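Local coordinates for protein hydrolase, haloacid dehalogenase-like family (Chlorobaculum tepidum, PDB 2HCF) that binds magnesium and is probably a hydrolase of the haloacid dehalogenase superfamily, although its substrate is not established, at residues D110-L115 and F137-F142; S3-L8 and Q172-G177; L152-L157 and A186-A191; G114-N119 and L147-L152; G118-S123 and A141-A146. One frame throughout, in Å; residues are numbered along the deposited sequence. Where two conformers were deposited one is given.

Interaction 1 (D110-L115 and F137-F142); sequences DVLLGL and FPFGAF
Leu-115 is the knob of this contact and the ring of Phe-137 is the surface it rests on. Its CD2 methyl sits over the middle of the ring, 3.6 Å from the centroid of Phe-137 and 9° off the ring normal, a CH-pi contact made squarely on the face. The other methyl, CD1, turns to Phe-142 and meets the edge of that ring near its plane, 3.8 Å from CE1 of Phe-142. One leucine fork thus fills the gap between two aromatic rings: its chi1 of -67°, with CG anti to the carbonyl carbon, carries the fork to Phe-137, and the two methyls diverge from CG.

The second hollow lies at Gly-114. The ring of Phe-139 comes up against this residue at its CE1 corner, with CE1 of Phe-139 3.6 Å from CA of Gly-114; a beta carbon on Gly-114 would run into that ring. The side chain of Leu-112 crosses that of Phe-139 at about a right angle, its CD2 3.7 Å from CE1 of Phe-139, while its CD1 leans on the ring of Pro-138. The carbonyl oxygen of Leu-113 is shut in by the rings of Pro-138 and Phe-139, with no polar partner, and lies 3.0 Å from CD of Pro-138.

Two backbone bonds fix the register: Leu-115 N gives to Phe-139 O at 3.2 Å, and Ala-141 N gives to Leu-115 O at 2.9 Å. They pair strand 111-116 with the short parallel strand 140-141, closing a beta-alpha-beta unit through helix 121-129. Leu-128 of that helix covers Leu-115, Ala-160 of helix 152-164 packs on Leu-112 and Phe-139, and strand 5-9 flanks 111-116 on the side away from 140-141.

Interaction 2 (S3-L8 and Q172-G177); sequences SRTLVL and QIVIIG
Leu-6 and Leu-8 are stitched to the strand beside them by four backbone hydrogen bonds, the regular ladder of a parallel pair. Leu-6 N gives to Gln-172 O at 2.9 Å and Leu-6 O accepts from Val-174 N at 2.8 Å; one step on, Leu-8 N gives to Val-174 O and Leu-8 O accepts from Ile-176 N. The strand axes run only 15° apart.

The apolar contacts fall on the two faces of the sheet. On one, Leu-8 and Ile-175 lie side by side, CD1 of Leu-8 being 4.0 Å from CG1 of Ile-175. On the other, CG1 of Val-7 meets CD1 of Ile-176 at 3.5 Å.

The polar end belongs to Gln-172, whose extended chain runs alongside Arg-4, its CD 3.5 Å from the carbonyl O of Arg-4. Its OE1 takes a hydrogen bond from the backbone N of Ser-169 and another from a water at 2.9 Å from OE1. An alanine here removes the amide, which would probably leave the N of Ser-169 without its mate and the Arg-4 carbonyl less covered.

This is the central parallel pair of the HAD core, and its strands lead to the magnesium ligands Asp-10 and Asp-178. Strand 111-116 flanks strand 5-9 on its other side and strand 192-196 flanks 173-177, which places this pair mid-sheet, with Ala-156 and Leu-157 of helix 152-164 packed over Leu-8 and Ile-173.

Interaction 3 (L152-L157 and A186-A191); sequences LPHIAL and ARELDA
His-154 and Glu-188 supply the polar link. NE2 of His-154 donates to OE1 of Glu-188 over 2.9 Å with an N-H...O angle of 158°; the oxygen lies close to the imidazole plane and accepts the hydrogen bond on its anti lone pair, the one facing away from OE2. Ring and carboxylate are turned 78° against each other, close to perpendicular. Glu-188 reaches this place because its chain folds at chi2 (-67°) instead of extending, which keeps OE1 close to the histidine. This is a histidine-carboxylate pair near the surface.

The apolar part centres on Leu-189, which three residues of the helix grip. Its CG touches CB of Pro-153 at 3.7 Å, its CD2 lies 3.6 Å from ND1 of His-154, and the same methyl is 3.9 Å from CD2 of Leu-157. Pro-153 also meets the aliphatic start of Glu-188, CG of the proline being 4.0 Å from CB of the glutamate.

Backbone bonds shape the segment that bears these side chains. A Schellman motif ends its helix: Ala-191 N returns to Ala-186 O at 3.0 Å and Asp-190 N to Arg-187 O, with Asp-190 at positive phi.

The contact therefore joins the first turns of helix 152-164 to the C-terminal end of helix 180-187. Both rest on strand 173-177, where Ile-173 touches Leu-157, Leu-189 and Ala-191, and Ile-175 touches Ala-186.

Interaction 4 (G114-N119 and L147-L152); sequences GLLTGN and LDRNEL
Leu-116 and Arg-149 meet in a buried contact, part apolar and part polar, where the end of strand 111-116 passes the loop leading into helix 152-164. On the apolar side, CD2 of Leu-116 packs against CD1 of Leu-152 at 3.7 Å and is equally near CB of Leu-152; the two side chains cross at a slant. CD1 of Leu-152 also reaches the carbonyl O of Thr-117, 3.5 Å away.

With CG anti to the backbone N (chi1 -162°) and the chain straight as far as NE, the guanidinium of Arg-149 reaches the strand end obliquely, NH2 3.0 Å from O of Leu-116. NH2 makes salt bridges to Asp-10 and Asp-182. A water in the guanidinium plane, 2.7 Å from NH1 of Arg-149, links it weakly to the N of Gly-118.

Each segment bends on a side-chain bond of its own: OG1 of Thr-117 accepts from N of Asn-119 at 3.0 Å, an ST turn, and OD1 of Asp-148 accepts from N of Asn-150, an Asx turn.

Asp-10 is a magnesium ligand, so the arginine is a second-shell group that could help position it. The Thr-117 turn and Arg-149 are consistent with HAD motifs II and III, beside the magnesium site of Asp-10 and Asp-12.

Interaction 5 (G118-S123 and A141-A146); sequences GNFEAS and AFADDA
Glu-121 and Phe-142 are brought face to face by two torsions: Glu-121 swings CG away from its backbone N (chi1 -177°) and stays extended, while CG of Phe-142 stands anti to the carbonyl carbon (chi1 -49°). The glutamate lies flat over the ring, its CG 3.8 Å from the centroid of Phe-142, and its carboxylate is stacked within 8° of the ring plane, CD of Glu-121 3.5 Å from CE2 of Phe-142. OE2 of Glu-121 is held by a salt bridge to Arg-125. An alanine in place of Phe-142 would probably leave the Glu-121 chain without the ring it lies on, held mainly by Arg-125.

Phe-120 holds the N-cap position, and OD1 of Asp-144, across the contact, accepts from N of Glu-121, the first helical residue, at 2.8 Å on its syn lone pair. Its OD2 reaches N of Ala-122 through a water and pairs with Lys-76. Ala-143 N gives to Asn-119 O at 2.9 Å, nearly straight though above the carbonyl plane, and CB of Ala-143 rests 3.7 Å from CD1 of Phe-120.

The contact ties helix 121-129 to the loop after strand 140-141. Tyr-79 of helix 65-86 packs on Phe-120, and Asp-50 of helix 50-59 binds its N.

Interactions 1 and 4 use strand 111-116, interaction 2 pairs 5-9 with 173-177, interaction 3 joins two helices that pack on that sheet, and interaction 5 lies in the loops just beyond 111-116 and 140-141. Interactions 1 and 2, 9 Å apart between centres, build adjoining strand pairs. Of the five, interaction 2 spans the longest stretch of chain, and interactions 1, 4 and 5 fall within its span; these three close before interaction 3 opens, and 3 alternates with interaction 2 in sequence, 10 Å away. Interactions 4 and 5, only 7 Å apart and sharing Gly-118 and Asn-119, arrange the loops at the strand ends near the magnesium site.

Interaction 1 (D110-L115 and F137-F142)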
# COMPACT_ATOMS: atom_id res chain seq x y z
N ASP A 110 -0.77 17.71 -14.77
CA ASP A 110 -2.12 17.60 -14.19
C ASP A 110 -2.31 16.40 -13.24
O ASP A 110 -3.41 16.20 -12.72
CB ASP A 110 -3.16 17.52 -15.30
CG ASP A 110 -2.91 16.37 -16.25
OD1 ASP A 110 -1.75 16.16 -16.65
OD2 ASP A 110 -3.87 15.67 -16.61
N VAL A 111 -1.26 15.61 -13.03
CA VAL A 111 -1.34 14.42 -12.18
C VAL A 111 -0.50 14.61 -10.92
O VAL A 111 0.66 15.02 -10.99
CB VAL A 111 -0.84 13.17 -12.92
CG1 VAL A 111 -0.82 11.92 -11.98
CG2 VAL A 111 -1.69 12.89 -14.11
N LEU A 112 -1.08 14.31 -9.76
CA LEU A 112 -0.29 14.19 -8.53
C LEU A 112 -0.24 12.72 -8.11
O LEU A 112 -1.27 12.11 -7.89
CB LEU A 112 -0.87 15.01 -7.40
CG LEU A 112 -0.18 14.81 -6.05
CD1 LEU A 112 1.29 15.21 -6.10
CD2 LEU A 112 -0.92 15.56 -4.99
N LEU A 113 0.95 12.15 -7.99
CA LEU A 113 1.04 10.74 -7.56
C LEU A 113 1.29 10.66 -6.06
O LEU A 113 2.07 11.44 -5.52
CB LEU A 113 2.17 10.01 -8.26
CG LEU A 113 1.96 9.52 -9.70
CD1 LEU A 113 3.33 9.12 -10.21
CD2 LEU A 113 1.03 8.35 -9.75
N GLY A 114 0.60 9.73 -5.39
CA GLY A 114 0.87 9.42 -4.00
C GLY A 114 0.69 7.93 -3.67
O GLY A 114 0.16 7.15 -4.47
N LEU A 115 1.14 7.54 -2.47
CA LEU A 115 1.04 6.19 -2.01
C LEU A 115 -0.09 6.13 -1.03
O LEU A 115 -0.25 7.06 -0.26
CB LEU A 115 2.30 5.79 -1.30
CG LEU A 115 3.51 5.73 -2.24
CD1 LEU A 115 4.74 5.69 -1.44
CD2 LEU A 115 3.43 4.48 -3.14
N PHE A 137 6.99 9.14 -5.96
CA PHE A 137 5.94 9.36 -4.97
C PHE A 137 6.32 10.41 -3.90
O PHE A 137 7.00 10.11 -2.92
CB PHE A 137 5.61 8.04 -4.30
CG PHE A 137 5.11 7.00 -5.26
CD1 PHE A 137 3.80 7.03 -5.71
CD2 PHE A 137 5.95 5.99 -5.71
CE1 PHE A 137 3.33 6.08 -6.59
CE2 PHE A 137 5.50 5.03 -6.59
CZ PHE A 137 4.17 5.06 -7.03
N PRO A 138 5.86 11.66 -4.08
CA PRO A 138 6.24 12.74 -3.19
C PRO A 138 5.58 12.71 -1.80
O PRO A 138 6.02 13.42 -0.92
CB PRO A 138 5.83 14.00 -3.99
CG PRO A 138 4.67 13.55 -4.77
CD PRO A 138 4.94 12.12 -5.13
N PHE A 139 4.50 11.93 -1.62
CA PHE A 139 3.82 11.87 -0.34
C PHE A 139 2.98 10.62 -0.30
O PHE A 139 2.87 9.92 -1.32
CB PHE A 139 2.89 13.10 -0.14
CG PHE A 139 1.57 12.97 -0.84
CD1 PHE A 139 1.50 12.99 -2.20
CD2 PHE A 139 0.40 12.77 -0.12
CE1 PHE A 139 0.30 12.83 -2.86
CE2 PHE A 139 -0.80 12.61 -0.78
CZ PHE A 139 -0.86 12.64 -2.12
N GLY A 140 2.32 10.34 0.83
CA GLY A 140 1.34 9.26 0.86
C GLY A 140 0.62 9.18 2.19
O GLY A 140 0.80 10.07 3.04
N ALA A 141 -0.27 8.19 2.36
CA ALA A 141 -0.73 7.80 3.64
C ALA A 141 -0.28 6.35 3.87
O ALA A 141 -0.31 5.52 2.92
CB ALA A 141 -2.24 7.93 3.75
N PHE A 142 0.13 6.06 5.11
CA PHE A 142 0.84 4.83 5.48
C PHE A 142 0.35 4.21 6.79
O PHE A 142 -0.51 4.78 7.50
CB PHE A 142 2.34 5.12 5.60
CG PHE A 142 2.93 5.86 4.43
CD1 PHE A 142 3.47 5.17 3.36
CD2 PHE A 142 2.99 7.26 4.43
CE1 PHE A 142 4.04 5.88 2.27
CE2 PHE A 142 3.58 7.96 3.33
CZ PHE A 142 4.07 7.25 2.26

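Interaction 2 (S3-L8 and Q172-G177)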
# COMPACT_ATOMS: atom_id res chain seq x y z
N SER A 3 -10.07 18.69 -13.86
CA SER A 3 -8.83 18.43 -14.65
C SER A 3 -7.66 17.83 -13.82
O SER A 3 -7.14 16.78 -14.17
CB SER A 3 -8.38 19.69 -15.38
OG SER A 3 -7.12 19.48 -16.01
N ARG A 4 -7.25 18.48 -12.73
CA ARG A 4 -6.14 17.94 -11.93
C ARG A 4 -6.59 16.64 -11.26
O ARG A 4 -7.61 16.65 -10.57
CB ARG A 4 -5.67 18.93 -10.86
CG ARG A 4 -4.81 20.08 -11.41
CD ARG A 4 -4.09 20.85 -10.30
NE ARG A 4 -4.86 21.97 -9.76
CZ ARG A 4 -4.50 22.71 -8.70
NH1 ARG A 4 -3.39 22.45 -8.03
NH2 ARG A 4 -5.27 23.72 -8.29
N THR A 5 -5.84 15.55 -11.47
CA THR A 5 -6.16 14.21 -10.93
C THR A 5 -5.17 13.71 -9.87
O THR A 5 -3.95 13.86 -10.03
CB THR A 5 -6.23 13.19 -12.05
OG1 THR A 5 -7.34 13.53 -12.89
CG2 THR A 5 -6.46 11.77 -11.52
N LEU A 6 -5.72 13.14 -8.81
CA LEU A 6 -4.98 12.57 -7.69
C LEU A 6 -5.01 11.05 -7.85
O LEU A 6 -6.08 10.44 -7.87
CB LEU A 6 -5.61 12.99 -6.35
CG LEU A 6 -5.02 12.32 -5.09
CD1 LEU A 6 -3.55 12.62 -4.99
CD2 LEU A 6 -5.68 12.72 -3.80
N VAL A 7 -3.83 10.46 -7.99
CA VAL A 7 -3.72 9.04 -8.19
C VAL A 7 -2.90 8.38 -7.06
O VAL A 7 -1.70 8.63 -6.92
CB VAL A 7 -3.07 8.73 -9.56
CG1 VAL A 7 -3.18 7.24 -9.85
CG2 VAL A 7 -3.73 9.54 -10.66
N LEU A 8 -3.55 7.49 -6.34
CA LEU A 8 -2.99 6.86 -5.14
C LEU A 8 -2.82 5.36 -5.38
O LEU A 8 -3.76 4.65 -5.73
CB LEU A 8 -3.90 7.14 -3.94
CG LEU A 8 -4.13 8.61 -3.58
CD1 LEU A 8 -5.20 8.71 -2.51
CD2 LEU A 8 -2.86 9.30 -3.12
N GLN A 172 -12.18 13.02 -9.56
CA GLN A 172 -10.75 13.35 -9.76
C GLN A 172 -9.77 12.54 -8.88
O GLN A 172 -8.57 12.75 -8.94
CB GLN A 172 -10.52 14.85 -9.51
CG GLN A 172 -11.11 15.74 -10.57
CD GLN A 172 -11.07 17.21 -10.19
OE1 GLN A 172 -11.07 17.57 -9.01
NE2 GLN A 172 -11.05 18.07 -11.18
N ILE A 173 -10.29 11.64 -8.06
CA ILE A 173 -9.47 10.85 -7.17
C ILE A 173 -9.51 9.38 -7.60
O ILE A 173 -10.58 8.80 -7.75
CB ILE A 173 -9.93 10.94 -5.70
CG1 ILE A 173 -10.04 12.41 -5.25
CG2 ILE A 173 -8.96 10.13 -4.79
CD1 ILE A 173 -10.89 12.61 -3.99
N VAL A 174 -8.33 8.81 -7.79
CA VAL A 174 -8.19 7.43 -8.26
C VAL A 174 -7.35 6.64 -7.26
O VAL A 174 -6.21 7.02 -6.93
CB VAL A 174 -7.55 7.38 -9.68
CG1 VAL A 174 -7.39 5.96 -10.16
CG2 VAL A 174 -8.39 8.18 -10.65
N ILE A 175 -7.93 5.55 -6.77
CA ILE A 175 -7.27 4.70 -5.81
C ILE A 175 -7.05 3.32 -6.40
O ILE A 175 -8.00 2.65 -6.80
CB ILE A 175 -8.06 4.65 -4.52
CG1 ILE A 175 -7.80 5.95 -3.76
CG2 ILE A 175 -7.65 3.49 -3.66
CD1 ILE A 175 -8.83 6.28 -2.72
N ILE A 176 -5.79 2.91 -6.44
CA ILE A 176 -5.39 1.70 -7.16
C ILE A 176 -4.79 0.64 -6.21
O ILE A 176 -3.84 0.93 -5.45
CB ILE A 176 -4.36 2.04 -8.27
CG1 ILE A 176 -4.98 3.03 -9.26
CG2 ILE A 176 -3.89 0.78 -8.99
CD1 ILE A 176 -3.96 3.81 -10.09
N GLY A 177 -5.31 -0.58 -6.32
CA GLY A 177 -4.79 -1.74 -5.59
C GLY A 177 -5.31 -3.09 -6.04
O GLY A 177 -6.06 -3.19 -7.00
O HOH W 1 -8.82 19.33 -8.83

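Interaction 3 (L152-L157 and A186-A191)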
# COMPACT_ATOMS: atom_id res chain seq x y z
N LEU A 152 -7.15 6.06 5.89
CA LEU A 152 -6.08 6.56 5.00
C LEU A 152 -6.47 7.50 3.84
O LEU A 152 -5.75 8.46 3.57
CB LEU A 152 -5.27 5.39 4.46
CG LEU A 152 -4.40 4.56 5.42
CD1 LEU A 152 -3.28 3.87 4.65
CD2 LEU A 152 -3.85 5.37 6.58
N PRO A 153 -7.58 7.24 3.12
CA PRO A 153 -7.96 8.10 2.00
C PRO A 153 -8.17 9.55 2.45
O PRO A 153 -7.78 10.46 1.77
CB PRO A 153 -9.30 7.52 1.55
CG PRO A 153 -9.33 6.18 2.07
CD PRO A 153 -8.55 6.16 3.32
N HIS A 154 -8.81 9.74 3.59
CA HIS A 154 -9.04 11.07 4.13
C HIS A 154 -7.74 11.78 4.39
O HIS A 154 -7.56 12.90 3.96
CB HIS A 154 -9.84 10.98 5.40
CG HIS A 154 -11.16 10.31 5.24
ND1 HIS A 154 -12.22 10.90 4.58
CD2 HIS A 154 -11.61 9.11 5.68
CE1 HIS A 154 -13.26 10.08 4.61
NE2 HIS A 154 -12.92 9.00 5.29
N ILE A 155 -6.83 11.08 5.05
CA ILE A 155 -5.51 11.61 5.37
C ILE A 155 -4.72 11.98 4.11
O ILE A 155 -4.16 13.06 4.02
CB ILE A 155 -4.71 10.58 6.23
CG1 ILE A 155 -5.31 10.47 7.62
CG2 ILE A 155 -3.17 10.91 6.25
CD1 ILE A 155 -4.71 9.37 8.48
N ALA A 156 -4.68 11.07 3.13
CA ALA A 156 -4.05 11.36 1.85
C ALA A 156 -4.72 12.51 1.13
O ALA A 156 -4.04 13.33 0.57
CB ALA A 156 -4.05 10.13 0.96
N LEU A 157 -6.06 12.59 1.12
CA LEU A 157 -6.73 13.72 0.47
C LEU A 157 -6.33 15.08 1.10
O LEU A 157 -5.98 16.04 0.39
CB LEU A 157 -8.25 13.52 0.50
CG LEU A 157 -9.04 14.64 -0.16
CD1 LEU A 157 -8.64 14.85 -1.60
CD2 LEU A 157 -10.51 14.31 -0.05
N ALA A 186 -11.54 3.15 -1.05
CA ALA A 186 -11.90 4.16 -2.04
C ALA A 186 -13.31 4.70 -1.84
O ALA A 186 -13.59 5.86 -2.14
CB ALA A 186 -11.75 3.62 -3.43
N ARG A 187 -14.20 3.87 -1.33
CA ARG A 187 -15.58 4.28 -1.11
C ARG A 187 -15.68 5.41 -0.08
O ARG A 187 -16.63 6.19 -0.10
CB ARG A 187 -16.43 3.10 -0.63
CG ARG A 187 -16.41 1.84 -1.54
CD ARG A 187 -17.32 0.73 -0.98
NE ARG A 187 -17.09 -0.56 -1.66
CZ ARG A 187 -17.12 -1.77 -1.09
NH1 ARG A 187 -17.40 -1.94 0.21
NH2 ARG A 187 -16.89 -2.84 -1.84
N GLU A 188 -14.67 5.52 0.80
CA GLU A 188 -14.60 6.61 1.78
C GLU A 188 -14.72 7.99 1.15
O GLU A 188 -15.30 8.89 1.75
CB GLU A 188 -13.31 6.53 2.57
CG GLU A 188 -13.27 5.33 3.49
CD GLU A 188 -14.29 5.44 4.61
OE1 GLU A 188 -14.37 6.52 5.24
OE2 GLU A 188 -15.01 4.46 4.87
N LEU A 189 -14.18 8.16 -0.05
CA LEU A 189 -14.19 9.46 -0.71
C LEU A 189 -15.09 9.48 -1.93
O LEU A 189 -15.05 10.46 -2.69
CB LEU A 189 -12.78 9.78 -1.17
CG LEU A 189 -11.67 9.82 -0.12
CD1 LEU A 189 -10.40 10.19 -0.86
CD2 LEU A 189 -11.96 10.82 1.00
N ASP A 190 -15.88 8.42 -2.11
CA ASP A 190 -16.57 8.12 -3.38
C ASP A 190 -15.59 8.24 -4.55
O ASP A 190 -15.93 8.73 -5.63
CB ASP A 190 -17.79 9.03 -3.59
CG ASP A 190 -18.68 8.58 -4.75
OD1 ASP A 190 -18.62 7.40 -5.14
OD2 ASP A 190 -19.46 9.41 -5.28
N ALA A 191 -14.37 7.76 -4.34
CA ALA A 191 -13.33 7.87 -5.36
C ALA A 191 -13.46 6.79 -6.43
O ALA A 191 -14.24 5.84 -6.26
CB ALA A 191 -11.98 7.81 -4.73

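Interaction 4 (G114-N119 and L147-L152)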
# COMPACT_ATOMS: atom_id res chain seq x y z
N GLY A 114 0.60 9.73 -5.39
CA GLY A 114 0.87 9.42 -4.00
C GLY A 114 0.69 7.93 -3.67
O GLY A 114 0.16 7.15 -4.47
N LEU A 115 1.14 7.54 -2.47
CA LEU A 115 1.04 6.19 -2.01
C LEU A 115 -0.09 6.13 -1.03
O LEU A 115 -0.25 7.06 -0.26
CB LEU A 115 2.30 5.79 -1.30
CG LEU A 115 3.51 5.73 -2.24
CD1 LEU A 115 4.74 5.69 -1.44
CD2 LEU A 115 3.43 4.48 -3.14
N LEU A 116 -0.84 5.04 -1.04
CA LEU A 116 -1.81 4.71 -0.01
C LEU A 116 -1.62 3.23 0.26
O LEU A 116 -2.02 2.40 -0.59
CB LEU A 116 -3.24 4.99 -0.48
CG LEU A 116 -4.27 5.07 0.65
CD1 LEU A 116 -5.51 5.80 0.21
CD2 LEU A 116 -4.65 3.70 1.19
N THR A 117 -0.96 2.91 1.38
CA THR A 117 -0.42 1.58 1.60
C THR A 117 -0.50 1.07 3.02
O THR A 117 -0.55 1.86 3.97
CB THR A 117 1.04 1.57 1.10
OG1 THR A 117 1.65 0.32 1.41
CG2 THR A 117 1.82 2.72 1.67
N GLY A 118 -0.53 -0.26 3.16
CA GLY A 118 -0.51 -0.92 4.48
C GLY A 118 0.89 -0.97 5.08
O GLY A 118 1.07 -1.32 6.25
N ASN A 119 1.91 -0.67 4.27
CA ASN A 119 3.27 -0.58 4.79
C ASN A 119 3.47 0.64 5.71
O ASN A 119 2.91 1.72 5.46
CB ASN A 119 4.29 -0.45 3.63
CG ASN A 119 4.45 -1.73 2.82
OD1 ASN A 119 5.23 -2.62 3.21
ND2 ASN A 119 3.80 -1.80 1.64
N LEU A 147 -4.46 2.21 12.02
CA LEU A 147 -4.58 0.75 12.04
C LEU A 147 -5.65 0.30 11.04
O LEU A 147 -5.63 -0.84 10.60
CB LEU A 147 -4.95 0.26 13.45
CG LEU A 147 -3.96 0.52 14.61
CD1 LEU A 147 -4.62 0.16 15.94
CD2 LEU A 147 -2.67 -0.25 14.46
N ASP A 148 -6.58 1.20 10.70
CA ASP A 148 -7.69 0.90 9.79
C ASP A 148 -7.48 1.58 8.44
O ASP A 148 -7.35 2.83 8.38
CB ASP A 148 -8.97 1.41 10.42
CG ASP A 148 -10.18 1.23 9.52
OD1 ASP A 148 -10.04 0.69 8.39
OD2 ASP A 148 -11.29 1.60 9.97
N ARG A 149 -7.47 0.78 7.37
CA ARG A 149 -7.13 1.27 6.01
C ARG A 149 -8.10 2.37 5.59
O ARG A 149 -7.78 3.25 4.81
CB ARG A 149 -7.14 0.15 4.94
CG ARG A 149 -6.37 0.54 3.67
CD ARG A 149 -6.47 -0.45 2.53
NE ARG A 149 -5.56 0.00 1.50
CZ ARG A 149 -4.36 -0.49 1.32
NH1 ARG A 149 -3.95 -1.53 2.04
NH2 ARG A 149 -3.57 0.02 0.39
N ASN A 150 -9.31 2.29 6.13
CA ASN A 150 -10.39 3.24 5.79
C ASN A 150 -10.24 4.66 6.32
O ASN A 150 -10.99 5.54 5.89
CB ASN A 150 -11.73 2.67 6.20
CG ASN A 150 -12.10 1.45 5.38
OD1 ASN A 150 -11.55 1.22 4.29
ND2 ASN A 150 -13.04 0.67 5.88
N GLU A 151 -9.29 4.88 7.22
CA GLU A 151 -8.88 6.23 7.63
C GLU A 151 -7.90 6.88 6.63
O GLU A 151 -7.86 8.11 6.52
CB GLU A 151 -8.23 6.18 9.02
CG GLU A 151 -9.20 5.68 10.10
CD GLU A 151 -8.56 5.61 11.49
OE1 GLU A 151 -7.66 6.45 11.81
OE2 GLU A 151 -8.95 4.69 12.26
N LEU A 152 -7.15 6.06 5.89
CA LEU A 152 -6.08 6.56 5.00
C LEU A 152 -6.47 7.50 3.84
O LEU A 152 -5.75 8.46 3.57
CB LEU A 152 -5.27 5.39 4.46
CG LEU A 152 -4.40 4.56 5.42
CD1 LEU A 152 -3.28 3.87 4.65
CD2 LEU A 152 -3.85 5.37 6.58
O HOH W 2 -1.73 -3.01 2.19

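Interaction 5 (G118-S123 and A141-A146)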
# COMPACT_ATOMS: atom_id res chain seq x y z
N GLY A 118 -0.53 -0.26 3.16
CA GLY A 118 -0.51 -0.92 4.48
C GLY A 118 0.89 -0.97 5.08
O GLY A 118 1.07 -1.32 6.25
N ASN A 119 1.91 -0.67 4.27
CA ASN A 119 3.27 -0.58 4.79
C ASN A 119 3.47 0.64 5.71
O ASN A 119 2.91 1.72 5.46
CB ASN A 119 4.29 -0.45 3.63
CG ASN A 119 4.45 -1.73 2.82
OD1 ASN A 119 5.23 -2.62 3.21
ND2 ASN A 119 3.80 -1.80 1.64
N PHE A 120 4.28 0.48 6.77
CA PHE A 120 4.91 1.61 7.43
C PHE A 120 5.68 2.33 6.32
O PHE A 120 6.18 1.69 5.38
CB PHE A 120 5.88 1.17 8.54
CG PHE A 120 5.23 0.44 9.70
CD1 PHE A 120 4.22 1.04 10.44
CD2 PHE A 120 5.67 -0.83 10.08
CE1 PHE A 120 3.61 0.35 11.52
CE2 PHE A 120 5.09 -1.49 11.15
CZ PHE A 120 4.05 -0.90 11.86
N GLU A 121 5.76 3.65 6.40
CA GLU A 121 6.42 4.42 5.36
C GLU A 121 7.86 4.00 5.14
O GLU A 121 8.29 3.90 3.99
CB GLU A 121 6.43 5.93 5.66
CG GLU A 121 7.06 6.77 4.53
CD GLU A 121 6.81 8.30 4.65
OE1 GLU A 121 6.25 8.78 5.67
OE2 GLU A 121 7.16 9.02 3.71
N ALA A 122 8.61 3.78 6.21
CA ALA A 122 10.05 3.60 6.05
C ALA A 122 10.33 2.28 5.32
O ALA A 122 11.20 2.23 4.45
CB ALA A 122 10.77 3.64 7.39
N SER A 123 9.56 1.23 5.65
CA SER A 123 9.72 -0.07 5.02
C SER A 123 9.04 -0.16 3.64
O SER A 123 9.59 -0.76 2.70
CB SER A 123 9.30 -1.19 5.94
OG SER A 123 8.00 -0.98 6.46
N ALA A 141 -0.27 8.19 2.36
CA ALA A 141 -0.73 7.80 3.64
C ALA A 141 -0.28 6.35 3.87
O ALA A 141 -0.31 5.52 2.92
CB ALA A 141 -2.24 7.93 3.75
N PHE A 142 0.13 6.06 5.11
CA PHE A 142 0.84 4.83 5.48
C PHE A 142 0.35 4.21 6.79
O PHE A 142 -0.51 4.78 7.50
CB PHE A 142 2.34 5.12 5.60
CG PHE A 142 2.93 5.86 4.43
CD1 PHE A 142 3.47 5.17 3.36
CD2 PHE A 142 2.99 7.26 4.43
CE1 PHE A 142 4.04 5.88 2.27
CE2 PHE A 142 3.58 7.96 3.33
CZ PHE A 142 4.07 7.25 2.26
N ALA A 143 0.92 3.05 7.15
CA ALA A 143 0.56 2.39 8.42
C ALA A 143 0.99 3.19 9.65
O ALA A 143 0.53 2.93 10.76
CB ALA A 143 1.12 0.97 8.49
N ASP A 144 1.87 4.15 9.47
CA ASP A 144 2.16 5.09 10.56
C ASP A 144 0.94 5.91 10.96
O ASP A 144 0.86 6.42 12.07
CB ASP A 144 3.30 5.99 10.18
CG ASP A 144 4.41 5.24 9.48
OD1 ASP A 144 4.20 4.95 8.29
OD2 ASP A 144 5.45 4.93 10.08
N ASP A 145 -0.02 6.02 10.05
CA ASP A 145 -1.14 6.95 10.21
C ASP A 145 -2.40 6.35 10.79
O ASP A 145 -3.25 7.08 11.32
CB ASP A 145 -1.47 7.58 8.86
CG ASP A 145 -0.30 8.36 8.28
OD1 ASP A 145 0.31 9.13 9.04
OD2 ASP A 145 -0.00 8.23 7.07
N ALA A 146 -2.56 5.03 10.67
CA ALA A 146 -3.75 4.36 11.18
C ALA A 146 -3.62 2.85 11.19
O ALA A 146 -2.85 2.27 10.46
CB ALA A 146 -4.96 4.74 10.34
O HOH W 3 7.95 4.35 8.91